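Local coordinates for OxyA protein (PDB 5HH3), which is a heme-dependent cytochrome P450 that probably catalyses a phenolic coupling step in cyclising the peptide precursor of a glycopeptide antibiotic, at residues Gln65-Tyr78 / Lys287-Ile299. Numbering follows the deposited sequence.
Sequences QVLSSDDFSARLLY and KTHPRVATDDVRI. With HEM (protoporphyrin IX containing Fe), chain G.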
# COMPACT_ATOMS: atom_id res chain seq x y z
N GLN B 65 12.70 23.22 1.47
CA GLN B 65 13.03 23.23 0.05
C GLN B 65 12.12 22.29 -0.76
O GLN B 65 11.59 22.68 -1.80
CB GLN B 65 14.48 22.83 -0.15
CG GLN B 65 14.96 23.01 -1.57
CD GLN B 65 16.44 22.72 -1.73
OE1 GLN B 65 17.17 22.46 -0.75
NE2 GLN B 65 16.90 22.77 -2.97
N VAL B 66 11.97 21.05 -0.29
CA VAL B 66 11.18 20.07 -1.01
C VAL B 66 9.72 20.55 -1.13
O VAL B 66 9.14 20.49 -2.23
CB VAL B 66 11.22 18.71 -0.32
CG1 VAL B 66 10.13 17.77 -0.83
CG2 VAL B 66 12.60 18.08 -0.53
N LEU B 67 9.17 21.01 -0.02
CA LEU B 67 7.74 21.33 0.06
C LEU B 67 7.37 22.67 -0.57
O LEU B 67 6.20 22.85 -0.89
CB LEU B 67 7.24 21.29 1.51
CG LEU B 67 7.25 19.92 2.23
CD1 LEU B 67 6.90 20.11 3.69
CD2 LEU B 67 6.29 18.92 1.61
N SER B 68 8.34 23.59 -0.73
CA SER B 68 8.06 24.85 -1.41
C SER B 68 8.43 24.81 -2.90
O SER B 68 8.16 25.77 -3.61
CB SER B 68 8.80 26.03 -0.75
OG SER B 68 10.19 25.83 -0.88
N SER B 69 9.00 23.70 -3.36
CA SER B 69 9.49 23.58 -4.74
C SER B 69 8.33 23.32 -5.72
O SER B 69 7.44 22.52 -5.42
CB SER B 69 10.49 22.43 -4.83
OG SER B 69 10.67 22.03 -6.16
N ASP B 70 8.38 23.92 -6.90
CA ASP B 70 7.40 23.62 -7.95
C ASP B 70 7.72 22.32 -8.72
O ASP B 70 6.93 21.91 -9.56
CB ASP B 70 7.19 24.82 -8.90
CG ASP B 70 8.35 25.05 -9.86
OD1 ASP B 70 9.51 24.76 -9.50
OD2 ASP B 70 8.10 25.55 -10.99
N ASP B 71 8.86 21.68 -8.44
CA ASP B 71 9.29 20.47 -9.13
C ASP B 71 8.86 19.18 -8.45
O ASP B 71 9.48 18.14 -8.71
CB ASP B 71 10.82 20.47 -9.30
CG ASP B 71 11.30 21.52 -10.26
OD1 ASP B 71 10.54 21.95 -11.15
OD2 ASP B 71 12.47 21.92 -10.12
N PHE B 72 7.84 19.23 -7.60
CA PHE B 72 7.31 18.03 -6.96
C PHE B 72 5.79 18.02 -7.10
O PHE B 72 5.16 19.07 -7.07
CB PHE B 72 7.70 17.95 -5.48
CG PHE B 72 9.14 17.59 -5.24
CD1 PHE B 72 9.54 16.27 -5.11
CD2 PHE B 72 10.10 18.59 -5.12
CE1 PHE B 72 10.87 15.95 -4.88
CE2 PHE B 72 11.43 18.27 -4.90
CZ PHE B 72 11.81 16.95 -4.77
N SER B 73 5.23 16.83 -7.27
CA SER B 73 3.79 16.64 -7.48
C SER B 73 3.25 15.70 -6.43
O SER B 73 3.84 14.67 -6.15
CB SER B 73 3.51 16.03 -8.86
OG SER B 73 2.18 15.52 -8.94
N ALA B 74 2.11 16.07 -5.86
CA ALA B 74 1.36 15.20 -4.95
C ALA B 74 0.46 14.20 -5.72
O ALA B 74 0.33 13.03 -5.36
CB ALA B 74 0.52 16.09 -4.04
N ARG B 75 -0.10 14.69 -6.82
CA ARG B 75 -1.04 13.95 -7.67
C ARG B 75 -0.47 12.72 -8.35
O ARG B 75 -1.15 11.69 -8.46
CB ARG B 75 -1.54 14.90 -8.74
CG ARG B 75 -2.54 14.35 -9.75
CD ARG B 75 -2.87 15.46 -10.73
NE ARG B 75 -1.67 15.96 -11.43
CZ ARG B 75 -1.15 15.46 -12.55
NH1 ARG B 75 -1.69 14.40 -13.16
NH2 ARG B 75 -0.06 16.01 -13.08
N LEU B 76 0.77 12.83 -8.84
CA LEU B 76 1.38 11.75 -9.61
C LEU B 76 1.73 10.49 -8.81
O LEU B 76 1.94 9.42 -9.42
CB LEU B 76 2.63 12.26 -10.35
CG LEU B 76 2.44 13.17 -11.57
CD1 LEU B 76 3.82 13.61 -12.01
CD2 LEU B 76 1.68 12.51 -12.72
N LEU B 77 1.83 10.58 -7.48
CA LEU B 77 2.14 9.40 -6.68
C LEU B 77 0.91 8.51 -6.59
O LEU B 77 0.91 7.38 -7.07
CB LEU B 77 2.61 9.75 -5.27
CG LEU B 77 3.08 8.50 -4.50
CD1 LEU B 77 4.48 8.73 -3.99
CD2 LEU B 77 2.12 8.10 -3.38
N TYR B 78 -0.14 9.06 -6.02
CA TYR B 78 -1.35 8.29 -5.75
C TYR B 78 -2.05 7.82 -7.02
O TYR B 78 -2.78 6.83 -6.98
CB TYR B 78 -2.28 9.08 -4.83
CG TYR B 78 -1.78 9.14 -3.39
CD1 TYR B 78 -1.81 8.00 -2.56
CD2 TYR B 78 -1.26 10.33 -2.86
CE1 TYR B 78 -1.35 8.06 -1.25
CE2 TYR B 78 -0.81 10.40 -1.55
CZ TYR B 78 -0.85 9.28 -0.74
OH TYR B 78 -0.39 9.37 0.55
N LYS B 287 4.51 12.91 9.22
CA LYS B 287 5.08 13.05 7.88
C LYS B 287 4.05 13.56 6.86
O LYS B 287 2.86 13.48 7.10
CB LYS B 287 5.66 11.72 7.40
CG LYS B 287 4.69 10.57 7.50
CD LYS B 287 5.33 9.29 7.05
CE LYS B 287 4.41 8.12 7.34
NZ LYS B 287 3.20 8.19 6.47
N THR B 288 4.55 14.12 5.76
CA THR B 288 3.71 14.62 4.68
C THR B 288 3.41 13.47 3.75
O THR B 288 4.08 12.43 3.80
CB THR B 288 4.45 15.71 3.86
OG1 THR B 288 5.74 15.23 3.50
CG2 THR B 288 4.60 16.99 4.63
N HIS B 289 2.43 13.65 2.88
CA HIS B 289 2.20 12.71 1.79
C HIS B 289 3.45 12.72 0.88
O HIS B 289 4.01 13.80 0.61
CB HIS B 289 0.98 13.11 0.95
CG HIS B 289 -0.31 13.05 1.69
ND1 HIS B 289 -1.03 11.88 1.85
CD2 HIS B 289 -1.00 14.01 2.35
CE1 HIS B 289 -2.12 12.12 2.55
NE2 HIS B 289 -2.13 13.41 2.86
N PRO B 290 3.87 11.55 0.38
CA PRO B 290 4.99 11.55 -0.54
C PRO B 290 4.73 12.31 -1.84
O PRO B 290 3.63 12.25 -2.39
CB PRO B 290 5.26 10.08 -0.82
CG PRO B 290 4.26 9.30 -0.06
CD PRO B 290 3.25 10.22 0.52
N ARG B 291 5.76 13.05 -2.27
CA ARG B 291 5.74 13.84 -3.47
C ARG B 291 6.60 13.14 -4.54
O ARG B 291 7.63 12.56 -4.20
CB ARG B 291 6.38 15.22 -3.21
CG ARG B 291 5.85 16.07 -2.05
CD ARG B 291 4.47 16.52 -2.28
NE ARG B 291 4.03 17.68 -1.48
CZ ARG B 291 3.29 17.63 -0.37
NH1 ARG B 291 2.99 16.47 0.20
NH2 ARG B 291 2.90 18.77 0.21
N VAL B 292 6.20 13.21 -5.82
CA VAL B 292 7.02 12.70 -6.92
C VAL B 292 7.80 13.86 -7.52
O VAL B 292 7.21 14.89 -7.79
CB VAL B 292 6.18 12.07 -8.05
CG1 VAL B 292 7.09 11.43 -9.10
CG2 VAL B 292 5.23 11.03 -7.50
N ALA B 293 9.11 13.67 -7.75
CA ALA B 293 9.93 14.65 -8.50
C ALA B 293 9.54 14.67 -9.97
O ALA B 293 9.52 13.63 -10.64
CB ALA B 293 11.41 14.35 -8.34
N THR B 294 9.22 15.86 -10.47
CA THR B 294 8.96 16.08 -11.88
C THR B 294 10.15 16.70 -12.61
O THR B 294 10.11 16.89 -13.82
CB THR B 294 7.69 16.92 -12.08
OG1 THR B 294 7.83 18.18 -11.42
CG2 THR B 294 6.48 16.19 -11.54
N ASP B 295 11.21 17.07 -11.89
CA ASP B 295 12.50 17.38 -12.51
C ASP B 295 13.61 16.84 -11.58
O ASP B 295 13.34 16.50 -10.44
CB ASP B 295 12.62 18.89 -12.72
CG ASP B 295 13.70 19.28 -13.73
OD1 ASP B 295 14.46 18.40 -14.23
OD2 ASP B 295 13.80 20.50 -14.03
N ASP B 296 14.83 16.72 -12.09
CA ASP B 296 15.98 16.43 -11.25
C ASP B 296 16.20 17.60 -10.29
O ASP B 296 16.06 18.76 -10.66
CB ASP B 296 17.25 16.22 -12.10
CG ASP B 296 17.17 15.00 -13.00
OD1 ASP B 296 16.18 14.25 -12.99
OD2 ASP B 296 18.13 14.79 -13.74
N VAL B 297 16.54 17.30 -9.04
CA VAL B 297 16.87 18.35 -8.09
C VAL B 297 17.98 17.88 -7.15
O VAL B 297 17.95 16.75 -6.63
CB VAL B 297 15.60 18.82 -7.33
CG1 VAL B 297 14.91 17.68 -6.64
CG2 VAL B 297 15.91 19.93 -6.32
N ARG B 298 18.96 18.75 -6.95
CA ARG B 298 20.04 18.55 -5.99
C ARG B 298 19.58 19.02 -4.62
O ARG B 298 19.20 20.16 -4.47
CB ARG B 298 21.28 19.34 -6.38
CG ARG B 298 21.92 18.80 -7.62
CD ARG B 298 23.38 19.21 -7.75
NE ARG B 298 24.00 18.27 -8.67
CZ ARG B 298 24.42 17.05 -8.34
NH1 ARG B 298 24.33 16.59 -7.09
NH2 ARG B 298 24.93 16.28 -9.29
N ILE B 299 19.60 18.12 -3.65
CA ILE B 299 19.22 18.43 -2.27
C ILE B 299 20.13 17.65 -1.35
O ILE B 299 20.36 16.46 -1.55
CB ILE B 299 17.77 18.08 -1.94
CG1 ILE B 299 16.85 18.97 -2.77
CG2 ILE B 299 17.49 18.26 -0.45
CD1 ILE B 299 15.38 18.82 -2.49
CHA HEM G . -2.94 19.63 5.12
CHB HEM G . -7.37 20.58 6.85
CHC HEM G . -5.73 19.87 11.37
CHD HEM G . -1.32 19.01 9.63
C1A HEM G . -4.28 19.92 5.21
C2A HEM G . -5.14 20.07 4.09
C3A HEM G . -6.38 20.35 4.57
C4A HEM G . -6.30 20.36 5.99
CMA HEM G . -7.63 20.57 3.76
CAA HEM G . -4.73 19.95 2.63
CBA HEM G . -4.27 21.32 2.14
CGA HEM G . -3.80 21.35 0.70
O1A HEM G . -3.39 20.32 0.10
O2A HEM G . -3.79 22.44 0.07
C1B HEM G . -7.33 20.46 8.25
C2B HEM G . -8.46 20.64 9.12
C3B HEM G . -8.01 20.44 10.40
C4B HEM G . -6.56 20.13 10.28
CMB HEM G . -9.87 20.98 8.70
CAB HEM G . -8.71 20.53 11.71
CBB HEM G . -9.95 20.97 11.94
C1C HEM G . -4.38 19.55 11.32
C2C HEM G . -3.56 19.27 12.44
C3C HEM G . -2.28 19.01 11.94
C4C HEM G . -2.36 19.16 10.51
CMC HEM G . -4.01 19.24 13.89
CAC HEM G . -1.02 18.68 12.65
CBC HEM G . -0.85 18.62 13.97
C1D HEM G . -1.46 19.11 8.24
C2D HEM G . -0.30 18.88 7.36
C3D HEM G . -0.74 19.05 6.10
C4D HEM G . -2.17 19.39 6.24
CMD HEM G . 1.12 18.50 7.71
CAD HEM G . 0.10 18.91 4.84
CBD HEM G . 0.24 17.47 4.32
CGD HEM G . 1.11 17.43 3.05
O1D HEM G . 1.32 16.37 2.43
O2D HEM G . 1.66 18.43 2.58
NA HEM G . -5.00 20.12 6.37
NB HEM G . -6.24 20.20 8.99
NC HEM G . -3.63 19.52 10.18
ND HEM G . -2.56 19.45 7.54
FE HEM G . -4.32 19.82 8.23
O HOH W 1 3.27 21.92 -0.19
O HOH W 2 4.27 20.42 -2.44
O HOH W 3 15.44 21.66 -10.43
O HOH W 4 -4.85 17.81 7.89
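Ser-73 and Val-292 form a hydrogen-bonded antiparallel pair, Ser-73 N giving to Val-292 O and Val-292 N to Ser-73 O, both at 2.8 Å. This joins strand 72-73, outermost in the chain's mixed sheet, to strand 291-293, and Thr-294 N extends the pairing to Asp-71 O.

Arg-291 carries the contact to the heme. Its CB lies 3.8 Å from Phe-72 CB; CD passes Ala-74, and a bend at chi2 (-66°) turns the chain toward the porphyrin. NE donates to a water that is held only weakly by Leu-67 O. Over one face of the guanidinium, toward its rim, sits Leu-67 CD2, 3.7 Å from Arg-291 NH2. Along the edge, NH1 gives an almost straight bond (175°) to O1D of one heme propionate, while NH2 reaches O2D of the same carboxylate at 2.7 Å and a second water bound to Leu-67 O. NH1 gives a more bent bond to His-289 O, tilted from the guanidinium plane.

Heme O1D also accepts from His-289 N. His-289 ND1 and Tyr-78 OH, 2.9 Å apart, share a nearly linear hydrogen bond, the hydroxyl lying in the imidazole plane. One residue on, Pro-290 CB receives Leu-77 CD1 at 3.5 Å. On the sheet face of Phe-72 and Ala-293, the phenyl ring spans from Ala-293 CB to Val-297 CG1, with Val-66 CG1 over its centre.

Two-pronged pairing with the guanidinium, plus the His-289 amide, should stabilise this propionate as an anion; His-99, Arg-103 and His-346 add further bonds to the heme, consistent with the way P450s anchor their cofactor through its propionates.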